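Putative protein-disulfide isomerase (Pseudomonas syringae pv. tomato, PDB 3GN3) is of unknown function but, as a thioredoxin-fold member of the DsbA family, is a putative protein-disulfide isomerase. Local coordinates at residues V20-T25 with K31-L36; D37-Q42 with V48-R53; F158-N161 with G167-S170. All blocks are in the same frame, centred on the assembly; numbering follows the deposited sequence.

How the contacts relate
From the N terminus, contact 1 comes first: it closes the short connection after strand 16-22, bringing helix 27-33 and the turn after it back onto that strand. Contact 2 opens at the next residue and closes the turn between helix 36-43 and strand 48-54. Contact 3, near the C terminus, closes the part holding strand 163-164 and packs the loop before helix 174-181 against strand 157-160. The three follow in series, with none crossing or enclosing another. All reach one mixed sheet, in which strand 16-22 lies between 48-54 and 157-160. Two backbone bonds, Leu22 N to Arg53 O and Arg53 N to Val20 O, join contacts 1 and 2; Lys35 NZ and Ser170 O join contacts 1 and 3.

Contact 1: residues V20-T25 with K31-L36; sequences VFLEPT and KAFFKL
Leu22 is the bump of this contact, and Ala32, Phe33 and Leu36 line the hollow that receives it. CD2 of Leu22 lies 4.2 Å from CB of Ala32, while its CD1 stands 4.1 Å from CD1 of Phe33, at the edge of the ring and near its plane. The side chains of Leu22 and Phe33 cross at about a right angle, and the same CD1 of Leu22 is 4.2 Å from CD1 of Leu36. Leu36 is forked too: its other branch, CD2, comes to 4.0 Å from CG2 of Val20, the two side chains sliding past each other in opposite directions. Val20 and Leu22, alternate residues of strand 16-22, thus present one side to the helical layer, as in the beta-alpha-beta unit of a thioredoxin fold. The connection occupies the place of the family's redox CXXC motif, although here Ser29 stands where the second cysteine would be; its OG bonds Glu23 N. A type I turn from Phe33 to Leu36, with Leu36 N bonded to Phe33 O at 3.1 Å, brings Leu36 round to the same side as Ala32. Phe33 holds CG anti to its own N (chi1 172°), which brings its ring edge to Leu22. Beyond the strand, Glu23 OE2 accepts from both Thr25 OG1 (2.7 Å) and Thr25 N (3.0 Å), which arrive from opposite faces of the carboxylate.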
ATOM      1  N   VAL A  20       2.266  15.810  -6.303  1.00 31.11           N
ATOM      2  CA  VAL A  20       1.023  15.648  -7.038  1.00 30.66           C
ATOM      3  C   VAL A  20       1.197  14.598  -8.124  1.00 30.42           C
ATOM      4  O   VAL A  20       2.110  14.708  -8.964  1.00 30.22           O
ATOM      5  CB  VAL A  20       0.574  16.967  -7.719  1.00 30.58           C
ATOM      6  CG1 VAL A  20      -0.856  16.839  -8.193  1.00 30.24           C
ATOM      7  CG2 VAL A  20       0.707  18.144  -6.772  1.00 31.28           C
ATOM      8  N   PHE A  21       0.310  13.602  -8.109  1.00 29.84           N
ATOM      9  CA  PHE A  21       0.341  12.494  -9.049  1.00 29.34           C
ATOM     10  C   PHE A  21      -0.587  12.825 -10.179  1.00 29.84           C
ATOM     11  O   PHE A  21      -1.778  13.041  -9.970  1.00 30.17           O
ATOM     12  CB  PHE A  21      -0.063  11.172  -8.362  1.00 29.19           C
ATOM     13  CG  PHE A  21       0.976  10.643  -7.419  1.00 27.95           C
ATOM     14  CD1 PHE A  21       1.906   9.691  -7.855  1.00 26.49           C
ATOM     15  CD2 PHE A  21       1.070  11.130  -6.107  1.00 26.93           C
ATOM     16  CE1 PHE A  21       2.909   9.202  -6.987  1.00 25.24           C
ATOM     17  CE2 PHE A  21       2.065  10.655  -5.221  1.00 26.45           C
ATOM     18  CZ  PHE A  21       2.985   9.682  -5.667  1.00 25.95           C
ATOM     19  N   LEU A  22      -0.044  12.866 -11.385  1.00 30.43           N
ATOM     20  CA  LEU A  22      -0.812  13.322 -12.529  1.00 31.20           C
ATOM     21  C   LEU A  22      -0.783  12.308 -13.668  1.00 31.86           C
ATOM     22  O   LEU A  22       0.270  11.751 -13.990  1.00 32.05           O
ATOM     23  CB  LEU A  22      -0.309  14.691 -13.013  1.00 30.58           C
ATOM     24  CG  LEU A  22      -0.327  15.902 -12.061  1.00 30.96           C
ATOM     25  CD1 LEU A  22       0.578  17.034 -12.614  1.00 28.59           C
ATOM     26  CD2 LEU A  22      -1.760  16.419 -11.789  1.00 29.12           C
ATOM     27  N   GLU A  23      -1.951  12.051 -14.240  1.00 32.53           N
ATOM     28  CA  GLU A  23      -2.049  11.358 -15.516  1.00 34.01           C
ATOM     29  C   GLU A  23      -2.154  12.454 -16.584  1.00 34.41           C
ATOM     30  O   GLU A  23      -3.117  13.232 -16.578  1.00 35.21           O
ATOM     31  CB  GLU A  23      -3.262  10.393 -15.532  1.00 33.81           C
ATOM     32  CG  GLU A  23      -3.856  10.049 -16.911  1.00 35.14           C
ATOM     33  CD  GLU A  23      -2.864   9.384 -17.875  1.00 38.00           C
ATOM     34  OE1 GLU A  23      -2.269   8.332 -17.517  1.00 37.23           O
ATOM     35  OE2 GLU A  23      -2.696   9.924 -19.001  1.00 39.24           O
ATOM     36  N   PRO A  24      -1.171  12.528 -17.497  1.00 34.78           N
ATOM     37  CA  PRO A  24      -1.070  13.653 -18.462  1.00 35.04           C
ATOM     38  C   PRO A  24      -2.294  13.891 -19.348  1.00 34.87           C
ATOM     39  O   PRO A  24      -2.484  15.019 -19.829  1.00 35.11           O
ATOM     40  CB  PRO A  24       0.134  13.280 -19.340  1.00 35.19           C
ATOM     41  CG  PRO A  24       0.853  12.178 -18.575  1.00 35.55           C
ATOM     42  CD  PRO A  24      -0.180  11.472 -17.768  1.00 34.66           C
ATOM     43  N   THR A  25      -3.111  12.863 -19.564  1.00 34.52           N
ATOM     44  CA  THR A  25      -4.311  13.016 -20.397  1.00 34.43           C
ATOM     45  C   THR A  25      -5.613  12.924 -19.604  1.00 34.37           C
ATOM     46  O   THR A  25      -6.679  12.669 -20.178  1.00 34.69           O
ATOM     47  CB  THR A  25      -4.368  11.984 -21.565  1.00 34.41           C
ATOM     48  OG1 THR A  25      -4.383  10.648 -21.038  1.00 34.72           O
ATOM     49  CG2 THR A  25      -3.194  12.147 -22.493  1.00 33.73           C
ATOM     50  N   LYS A  31      -6.597  20.064 -15.071  1.00 35.10           N
ATOM     51  CA  LYS A  31      -7.099  21.110 -14.197  1.00 35.62           C
ATOM     52  C   LYS A  31      -6.105  21.403 -13.045  1.00 35.65           C
ATOM     53  O   LYS A  31      -5.708  22.556 -12.837  1.00 35.80           O
ATOM     54  CB  LYS A  31      -8.470  20.692 -13.688  1.00 35.95           C
ATOM     55  CG  LYS A  31      -9.326  21.783 -13.129  1.00 38.97           C
ATOM     56  CD  LYS A  31     -10.771  21.524 -13.577  1.00 45.41           C
ATOM     57  CE  LYS A  31     -11.787  21.844 -12.493  1.00 49.31           C
ATOM     58  NZ  LYS A  31     -11.793  20.761 -11.427  1.00 52.96           N
ATOM     59  N   ALA A  32      -5.674  20.372 -12.317  1.00 35.45           N
ATOM     60  CA  ALA A  32      -4.698  20.583 -11.237  1.00 35.24           C
ATOM     61  C   ALA A  32      -3.346  21.054 -11.782  1.00 35.26           C
ATOM     62  O   ALA A  32      -2.660  21.878 -11.155  1.00 35.14           O
ATOM     63  CB  ALA A  32      -4.532  19.312 -10.378  1.00 34.80           C
ATOM     64  N   PHE A  33      -2.976  20.540 -12.955  1.00 35.16           N
ATOM     65  CA  PHE A  33      -1.690  20.868 -13.559  1.00 35.84           C
ATOM     66  C   PHE A  33      -1.583  22.374 -13.814  1.00 36.08           C
ATOM     67  O   PHE A  33      -0.625  23.022 -13.388  1.00 35.72           O
ATOM     68  CB  PHE A  33      -1.489  20.078 -14.863  1.00 35.90           C
ATOM     69  CG  PHE A  33      -0.280  20.503 -15.645  1.00 35.42           C
ATOM     70  CD1 PHE A  33       0.997  20.183 -15.199  1.00 34.65           C
ATOM     71  CD2 PHE A  33      -0.424  21.250 -16.818  1.00 35.68           C
ATOM     72  CE1 PHE A  33       2.123  20.576 -15.922  1.00 35.50           C
ATOM     73  CE2 PHE A  33       0.702  21.648 -17.560  1.00 36.13           C
ATOM     74  CZ  PHE A  33       1.976  21.315 -17.111  1.00 35.23           C
ATOM     75  N   PHE A  34      -2.583  22.914 -14.501  1.00 36.59           N
ATOM     76  CA  PHE A  34      -2.684  24.351 -14.728  1.00 37.56           C
ATOM     77  C   PHE A  34      -2.840  25.231 -13.466  1.00 38.16           C
ATOM     78  O   PHE A  34      -2.918  26.446 -13.587  1.00 39.27           O
ATOM     79  CB  PHE A  34      -3.783  24.671 -15.754  1.00 37.28           C
ATOM     80  CG  PHE A  34      -3.416  24.307 -17.176  1.00 37.40           C
ATOM     81  CD1 PHE A  34      -2.265  24.835 -17.778  1.00 38.52           C
ATOM     82  CD2 PHE A  34      -4.221  23.453 -17.920  1.00 36.61           C
ATOM     83  CE1 PHE A  34      -1.914  24.499 -19.100  1.00 37.96           C
ATOM     84  CE2 PHE A  34      -3.877  23.114 -19.244  1.00 37.40           C
ATOM     85  CZ  PHE A  34      -2.720  23.645 -19.829  1.00 37.00           C
ATOM     86  N   LYS A  35      -2.849  24.644 -12.267  1.00 38.06           N
ATOM     87  CA  LYS A  35      -2.895  25.440 -11.042  1.00 37.35           C
ATOM     88  C   LYS A  35      -1.566  25.428 -10.303  1.00 37.91           C
ATOM     89  O   LYS A  35      -1.408  26.116  -9.286  1.00 38.64           O
ATOM     90  CB  LYS A  35      -4.010  24.960 -10.111  1.00 37.19           C
ATOM     91  CG  LYS A  35      -5.427  25.259 -10.606  1.00 36.09           C
ATOM     92  CD  LYS A  35      -6.460  25.034  -9.492  1.00 35.31           C
ATOM     93  CE  LYS A  35      -7.848  24.889 -10.072  1.00 35.77           C
ATOM     94  NZ  LYS A  35      -8.852  24.504  -9.047  1.00 34.79           N
ATOM     95  N   LEU A  36      -0.595  24.669 -10.793  1.00 37.89           N
ATOM     96  CA  LEU A  36       0.646  24.528 -10.042  1.00 38.37           C
ATOM     97  C   LEU A  36       1.515  25.790 -10.043  1.00 38.95           C
ATOM     98  O   LEU A  36       2.231  26.049  -9.068  1.00 38.09           O
ATOM     99  CB  LEU A  36       1.423  23.274 -10.456  1.00 37.99           C
ATOM    100  CG  LEU A  36       0.723  21.932 -10.184  1.00 38.92           C
ATOM    101  CD1 LEU A  36       1.485  20.800 -10.873  1.00 39.08           C
ATOM    102  CD2 LEU A  36       0.538  21.647  -8.677  1.00 37.11           C
TER

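Contact 2: residues D37-Q42 with V48-R53; sequences DDLLAQ and VTVRIR
In the beta-alpha-beta crossover that links strands 16-22 and 48-54, Leu39 and Leu40 of helix 36-43, the second of the two helices in the connection, rest on Val48 and Val50 of the second strand. Val50 CG2 is shared: Leu39 CD2 and Leu40 CD1 both lie 3.7 Å from it, and each leucine meets the valine obliquely. Leu40 CD1 also comes to 3.9 Å from Val48 CG2, and those two side chains slide past each other in opposite directions. Leu40 CD1 therefore bridges Val48 and Val50, alternate residues of the strand whose side chains leave it on the same side. The helix and strand segments run almost antiparallel, at 167° with axes 9.3 Å apart, which is the direction expected of a helix packed on the strand that follows it in a thioredoxin fold. Leu40 does not start out aimed at the strand; with CG anti to the backbone N (chi1 -159°), the end of its side chain swings closer. Val48 keeps CG2, the methyl that Leu40 touches, between its own backbone N and carbonyl carbon. Around the contact, Trp177 and Ile181 of helix 174-181 touch Leu39, and Trp11 of strand 10-12 touches Leu40. Further along the strand the Arg53 guanidinium has Arg51 CB 3.9 Å above one face, and its NH2 forms a salt bridge with Glu19.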
ATOM      1  N   ASP A  37       1.436  26.586 -11.117  1.00 40.33           N
ATOM      2  CA  ASP A  37       2.129  27.889 -11.157  1.00 41.64           C
ATOM      3  C   ASP A  37       1.607  28.820 -10.065  1.00 41.22           C
ATOM      4  O   ASP A  37       2.401  29.318  -9.270  1.00 40.70           O
ATOM      5  CB  ASP A  37       2.036  28.563 -12.529  1.00 42.72           C
ATOM      6  CG  ASP A  37       3.016  27.980 -13.552  1.00 46.26           C
ATOM      7  OD1 ASP A  37       2.829  28.230 -14.769  1.00 50.92           O
ATOM      8  OD2 ASP A  37       3.973  27.272 -13.163  1.00 50.45           O
ATOM      9  N   ASP A  38       0.283  29.013 -10.006  1.00 41.12           N
ATOM     10  CA  ASP A  38      -0.336  29.795  -8.924  1.00 41.60           C
ATOM     11  C   ASP A  38       0.062  29.249  -7.589  1.00 41.08           C
ATOM     12  O   ASP A  38       0.413  30.011  -6.693  1.00 41.61           O
ATOM     13  CB  ASP A  38      -1.860  29.734  -8.916  1.00 42.20           C
ATOM     14  CG  ASP A  38      -2.464  30.022 -10.233  1.00 44.72           C
ATOM     15  OD1 ASP A  38      -1.694  30.280 -11.197  1.00 47.28           O
ATOM     16  OD2 ASP A  38      -3.723  29.973 -10.290  1.00 47.82           O
ATOM     17  N   LEU A  39      -0.032  27.929  -7.442  1.00 39.88           N
ATOM     18  CA  LEU A  39       0.260  27.331  -6.163  1.00 39.05           C
ATOM     19  C   LEU A  39       1.638  27.762  -5.637  1.00 38.57           C
ATOM     20  O   LEU A  39       1.763  28.219  -4.502  1.00 38.46           O
ATOM     21  CB  LEU A  39       0.114  25.801  -6.193  1.00 38.54           C
ATOM     22  CG  LEU A  39       0.561  25.385  -4.793  1.00 38.13           C
ATOM     23  CD1 LEU A  39      -0.605  25.449  -3.794  1.00 39.30           C
ATOM     24  CD2 LEU A  39       1.267  24.084  -4.767  1.00 37.02           C
ATOM     25  N   LEU A  40       2.655  27.622  -6.476  1.00 38.35           N
ATOM     26  CA  LEU A  40       4.020  27.976  -6.119  1.00 38.45           C
ATOM     27  C   LEU A  40       4.164  29.487  -5.808  1.00 38.05           C
ATOM     28  O   LEU A  40       4.763  29.877  -4.802  1.00 37.38           O
ATOM     29  CB  LEU A  40       4.933  27.559  -7.265  1.00 38.72           C
ATOM     30  CG  LEU A  40       6.417  27.364  -7.012  1.00 39.14           C
ATOM     31  CD1 LEU A  40       6.646  26.331  -5.915  1.00 40.47           C
ATOM     32  CD2 LEU A  40       7.044  26.951  -8.314  1.00 37.85           C
ATOM     33  N   ALA A  41       3.588  30.314  -6.678  1.00 37.88           N
ATOM     34  CA  ALA A  41       3.502  31.765  -6.483  1.00 37.49           C
ATOM     35  C   ALA A  41       2.835  32.143  -5.147  1.00 37.51           C
ATOM     36  O   ALA A  41       3.372  32.936  -4.380  1.00 37.59           O
ATOM     37  CB  ALA A  41       2.758  32.390  -7.643  1.00 36.75           C
ATOM     38  N   GLN A  42       1.674  31.563  -4.877  1.00 37.62           N
ATOM     39  CA  GLN A  42       0.917  31.856  -3.670  1.00 37.75           C
ATOM     40  C   GLN A  42       1.479  31.205  -2.430  1.00 38.57           C
ATOM     41  O   GLN A  42       1.497  31.826  -1.394  1.00 39.21           O
ATOM     42  CB  GLN A  42      -0.542  31.467  -3.844  1.00 37.22           C
ATOM     43  CG  GLN A  42      -1.174  32.206  -4.987  1.00 36.60           C
ATOM     44  CD  GLN A  42      -2.618  31.909  -5.139  1.00 37.39           C
ATOM     45  OE1 GLN A  42      -3.322  31.639  -4.159  1.00 38.88           O
ATOM     46  NE2 GLN A  42      -3.093  31.960  -6.373  1.00 37.63           N
ATOM     47  N   VAL A  48       7.646  25.946   0.066  1.00 43.23           N
ATOM     48  CA  VAL A  48       7.250  24.659  -0.460  1.00 42.30           C
ATOM     49  C   VAL A  48       8.165  24.202  -1.557  1.00 41.67           C
ATOM     50  O   VAL A  48       8.832  25.017  -2.207  1.00 42.15           O
ATOM     51  CB  VAL A  48       5.790  24.639  -1.003  1.00 42.34           C
ATOM     52  CG1 VAL A  48       4.801  25.047   0.081  1.00 43.16           C
ATOM     53  CG2 VAL A  48       5.640  25.515  -2.230  1.00 41.85           C
ATOM     54  N   THR A  49       8.187  22.887  -1.743  1.00 40.33           N
ATOM     55  CA  THR A  49       8.680  22.263  -2.957  1.00 39.51           C
ATOM     56  C   THR A  49       7.498  21.533  -3.613  1.00 38.63           C
ATOM     57  O   THR A  49       6.770  20.804  -2.951  1.00 38.64           O
ATOM     58  CB  THR A  49       9.873  21.315  -2.657  1.00 39.59           C
ATOM     59  OG1 THR A  49      10.885  22.045  -1.946  1.00 40.07           O
ATOM     60  CG2 THR A  49      10.476  20.760  -3.944  1.00 38.27           C
ATOM     61  N   VAL A  50       7.290  21.779  -4.898  1.00 37.63           N
ATOM     62  CA  VAL A  50       6.256  21.105  -5.664  1.00 37.16           C
ATOM     63  C   VAL A  50       6.912  20.067  -6.567  1.00 36.90           C
ATOM     64  O   VAL A  50       7.794  20.401  -7.341  1.00 36.64           O
ATOM     65  CB  VAL A  50       5.465  22.109  -6.532  1.00 37.24           C
ATOM     66  CG1 VAL A  50       4.489  21.401  -7.431  1.00 37.16           C
ATOM     67  CG2 VAL A  50       4.729  23.128  -5.657  1.00 37.98           C
ATOM     68  N   ARG A  51       6.501  18.804  -6.454  1.00 36.82           N
ATOM     69  CA  ARG A  51       6.972  17.760  -7.380  1.00 36.51           C
ATOM     70  C   ARG A  51       5.817  17.074  -8.085  1.00 36.10           C
ATOM     71  O   ARG A  51       4.815  16.714  -7.457  1.00 36.22           O
ATOM     72  CB  ARG A  51       7.807  16.702  -6.670  1.00 36.47           C
ATOM     73  CG  ARG A  51       8.876  17.265  -5.783  1.00 37.63           C
ATOM     74  CD  ARG A  51       9.921  16.242  -5.510  1.00 38.30           C
ATOM     75  NE  ARG A  51      11.171  16.885  -5.148  1.00 41.27           N
ATOM     76  CZ  ARG A  51      11.814  16.656  -4.017  1.00 41.87           C
ATOM     77  NH1 ARG A  51      11.333  15.788  -3.153  1.00 45.36           N
ATOM     78  NH2 ARG A  51      12.937  17.279  -3.757  1.00 40.90           N
ATOM     79  N   ILE A  52       5.980  16.896  -9.387  1.00 35.50           N
ATOM     80  CA  ILE A  52       5.094  16.075 -10.190  1.00 35.27           C
ATOM     81  C   ILE A  52       5.575  14.604 -10.231  1.00 35.14           C
ATOM     82  O   ILE A  52       6.762  14.327 -10.445  1.00 35.06           O
ATOM     83  CB  ILE A  52       4.975  16.643 -11.614  1.00 34.90           C
ATOM     84  CG1 ILE A  52       4.435  18.073 -11.548  1.00 34.85           C
ATOM     85  CG2 ILE A  52       4.082  15.737 -12.498  1.00 34.86           C
ATOM     86  CD1 ILE A  52       4.492  18.840 -12.867  1.00 34.46           C
ATOM     87  N   ARG A  53       4.651  13.669  -9.996  1.00 34.94           N
ATOM     88  CA  ARG A  53       4.912  12.254 -10.268  1.00 34.57           C
ATOM     89  C   ARG A  53       3.904  11.834 -11.309  1.00 34.75           C
ATOM     90  O   ARG A  53       2.767  12.309 -11.308  1.00 34.76           O
ATOM     91  CB  ARG A  53       4.761  11.358  -9.044  1.00 34.37           C
ATOM     92  CG  ARG A  53       5.158  11.931  -7.702  1.00 35.58           C
ATOM     93  CD  ARG A  53       6.534  12.512  -7.730  1.00 37.32           C
ATOM     94  NE  ARG A  53       7.202  12.515  -6.437  1.00 36.62           N
ATOM     95  CZ  ARG A  53       8.496  12.791  -6.300  1.00 34.66           C
ATOM     96  NH1 ARG A  53       9.200  13.090  -7.374  1.00 32.35           N
ATOM     97  NH2 ARG A  53       9.080  12.759  -5.104  1.00 33.99           N
TER

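Contact 3: residues F158-N161 with G167-S170; sequences FMIN and GMSS. With SO4 (sulfate ion), chain C.
Met168 crosses Phe158 obliquely, its CB 3.6 Å from CD2 of the Phe158 ring. Beyond CG the methionine chain is extended and carries its sulfur past the ring: Met168 SD is 5.2 Å from the Phe158 centroid and 44° off the ring normal, a Met-aromatic contact. The same sulfur is 3.8 Å from Phe158 CB. The chain then runs on towards Ile160, which it crosses at about a right angle; the approach of the terminal methyl there is too short to be trusted. The far side of the ring meets backbone, with Phe158 CE2 3.7 Å from Ser169 N and CZ 4.0 Å from Ser170 N. A sulfate ion, probably from the crystallisation liquor, has O4 at the ring edge near its plane. Ser170 OG, placed between its own N and carbonyl carbon (chi1 56°), is 2.8 Å from sulfate O3 and 2.9 Å from O4, while Ser169 OG stands 3.2 Å from both O1 and O4. In the second shell, Asp172 OD2 accepts from Ser169 N and Trp177 NE1 donates to Ser169 O, while the Trp177 ring meets Phe158 with planes about 50° apart. Lys35, in the turn between helices 27-33 and 36-43, donates NZ to Ser170 O. The arrangement belongs to the C-terminal beta-beta-alpha unit of the thioredoxin fold, formed by strands 157-160 and 163-164 and helix 174-181.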
ATOM      1  N   PHE A 158      -2.892  14.111  -4.141  1.00 27.69           N
ATOM      2  CA  PHE A 158      -1.997  15.097  -3.554  1.00 27.99           C
ATOM      3  C   PHE A 158      -1.351  14.537  -2.305  1.00 27.85           C
ATOM      4  O   PHE A 158      -2.018  13.899  -1.522  1.00 28.48           O
ATOM      5  CB  PHE A 158      -2.798  16.368  -3.195  1.00 28.47           C
ATOM      6  CG  PHE A 158      -3.604  16.912  -4.338  1.00 28.37           C
ATOM      7  CD1 PHE A 158      -3.031  17.818  -5.237  1.00 28.93           C
ATOM      8  CD2 PHE A 158      -4.918  16.483  -4.550  1.00 27.89           C
ATOM      9  CE1 PHE A 158      -3.748  18.303  -6.312  1.00 27.43           C
ATOM     10  CE2 PHE A 158      -5.658  16.963  -5.620  1.00 26.79           C
ATOM     11  CZ  PHE A 158      -5.071  17.883  -6.501  1.00 29.40           C
ATOM     12  N   MET A 159      -0.059  14.764  -2.122  1.00 27.80           N
ATOM     13  CA  MET A 159       0.629  14.366  -0.886  1.00 27.72           C
ATOM     14  C   MET A 159       1.259  15.603  -0.258  1.00 28.37           C
ATOM     15  O   MET A 159       1.820  16.441  -0.964  1.00 29.19           O
ATOM     16  CB  MET A 159       1.719  13.291  -1.143  1.00 26.52           C
ATOM     17  CG  MET A 159       1.169  11.923  -1.583  1.00 24.21           C
ATOM     18  SD  MET A 159       2.149  10.400  -1.341  1.00 15.50           S
ATOM     19  CE  MET A 159       3.824  10.958  -1.744  1.00 12.62           C
ATOM     20  N   ILE A 160       1.162  15.729   1.057  1.00 28.76           N
ATOM     21  CA  ILE A 160       1.923  16.747   1.770  1.00 29.39           C
ATOM     22  C   ILE A 160       2.874  16.032   2.721  1.00 30.39           C
ATOM     23  O   ILE A 160       2.441  15.248   3.558  1.00 30.98           O
ATOM     24  CB  ILE A 160       1.023  17.704   2.574  1.00 29.09           C
ATOM     25  CG1 ILE A 160       0.081  18.460   1.643  1.00 28.31           C
ATOM     26  CG2 ILE A 160       1.855  18.693   3.363  1.00 26.92           C
ATOM     27  CD1 ILE A 160      -0.964  19.224   2.414  1.00 28.70           C
ATOM     28  N   ASN A 161       4.165  16.303   2.583  1.00 31.08           N
ATOM     29  CA  ASN A 161       5.188  15.598   3.353  1.00 31.71           C
ATOM     30  C   ASN A 161       4.973  14.071   3.448  1.00 31.92           C
ATOM     31  O   ASN A 161       5.056  13.470   4.527  1.00 32.30           O
ATOM     32  CB  ASN A 161       5.340  16.242   4.726  1.00 31.58           C
ATOM     33  CG  ASN A 161       5.978  17.623   4.652  1.00 33.94           C
ATOM     34  OD1 ASN A 161       6.607  18.008   3.643  1.00 35.44           O
ATOM     35  ND2 ASN A 161       5.827  18.380   5.721  1.00 34.90           N
ATOM     36  N   GLY A 167      -8.843  14.620   1.116  1.00 32.67           N
ATOM     37  CA  GLY A 167      -9.656  15.834   1.035  1.00 32.95           C
ATOM     38  C   GLY A 167      -9.271  16.799  -0.080  1.00 33.50           C
ATOM     39  O   GLY A 167     -10.126  17.516  -0.573  1.00 34.22           O
ATOM     40  N   MET A 168      -8.007  16.855  -0.496  1.00 33.21           N
ATOM     41  CA  MET A 168      -7.641  17.853  -1.530  1.00 32.69           C
ATOM     42  C   MET A 168      -8.177  17.462  -2.896  1.00 32.99           C
ATOM     43  O   MET A 168      -8.343  16.293  -3.181  1.00 32.64           O
ATOM     44  CB  MET A 168      -6.141  18.113  -1.588  1.00 32.00           C
ATOM     45  CG  MET A 168      -5.577  18.571  -0.276  1.00 29.50           C
ATOM     46  SD  MET A 168      -3.861  18.872  -0.519  1.00 23.49           S
ATOM     47  CE  MET A 168      -3.391  18.859   1.139  1.00 28.87           C
ATOM     48  N   SER A 169      -8.467  18.458  -3.729  1.00 33.55           N
ATOM     49  CA  SER A 169      -9.134  18.218  -5.003  1.00 33.84           C
ATOM     50  C   SER A 169      -8.682  19.204  -6.093  1.00 34.02           C
ATOM     51  O   SER A 169      -8.198  20.288  -5.787  1.00 34.80           O
ATOM     52  CB  SER A 169     -10.647  18.261  -4.787  1.00 33.44           C
ATOM     53  OG  SER A 169     -11.324  18.541  -5.996  1.00 35.17           O
ATOM     54  N   SER A 170      -8.824  18.822  -7.360  1.00 34.38           N
ATOM     55  CA  SER A 170      -8.415  19.673  -8.488  1.00 34.90           C
ATOM     56  C   SER A 170      -9.341  20.865  -8.669  1.00 35.53           C
ATOM     57  O   SER A 170      -8.932  21.896  -9.204  1.00 35.52           O
ATOM     58  CB  SER A 170      -8.351  18.882  -9.788  1.00 34.51           C
ATOM     59  OG  SER A 170      -9.583  18.255 -10.048  1.00 34.87           O
TER
HETATM   60  S   SO4 C 180     -10.301  15.555  -8.069  1.00 65.30           S
HETATM   61  O1  SO4 C 180     -11.436  15.554  -7.137  1.00 65.34           O
HETATM   62  O2  SO4 C 180      -9.558  14.284  -8.034  1.00 66.52           O
HETATM   63  O3  SO4 C 180     -10.754  15.809  -9.431  1.00 65.96           O
HETATM   64  O4  SO4 C 180      -9.391  16.614  -7.682  1.00 65.69           O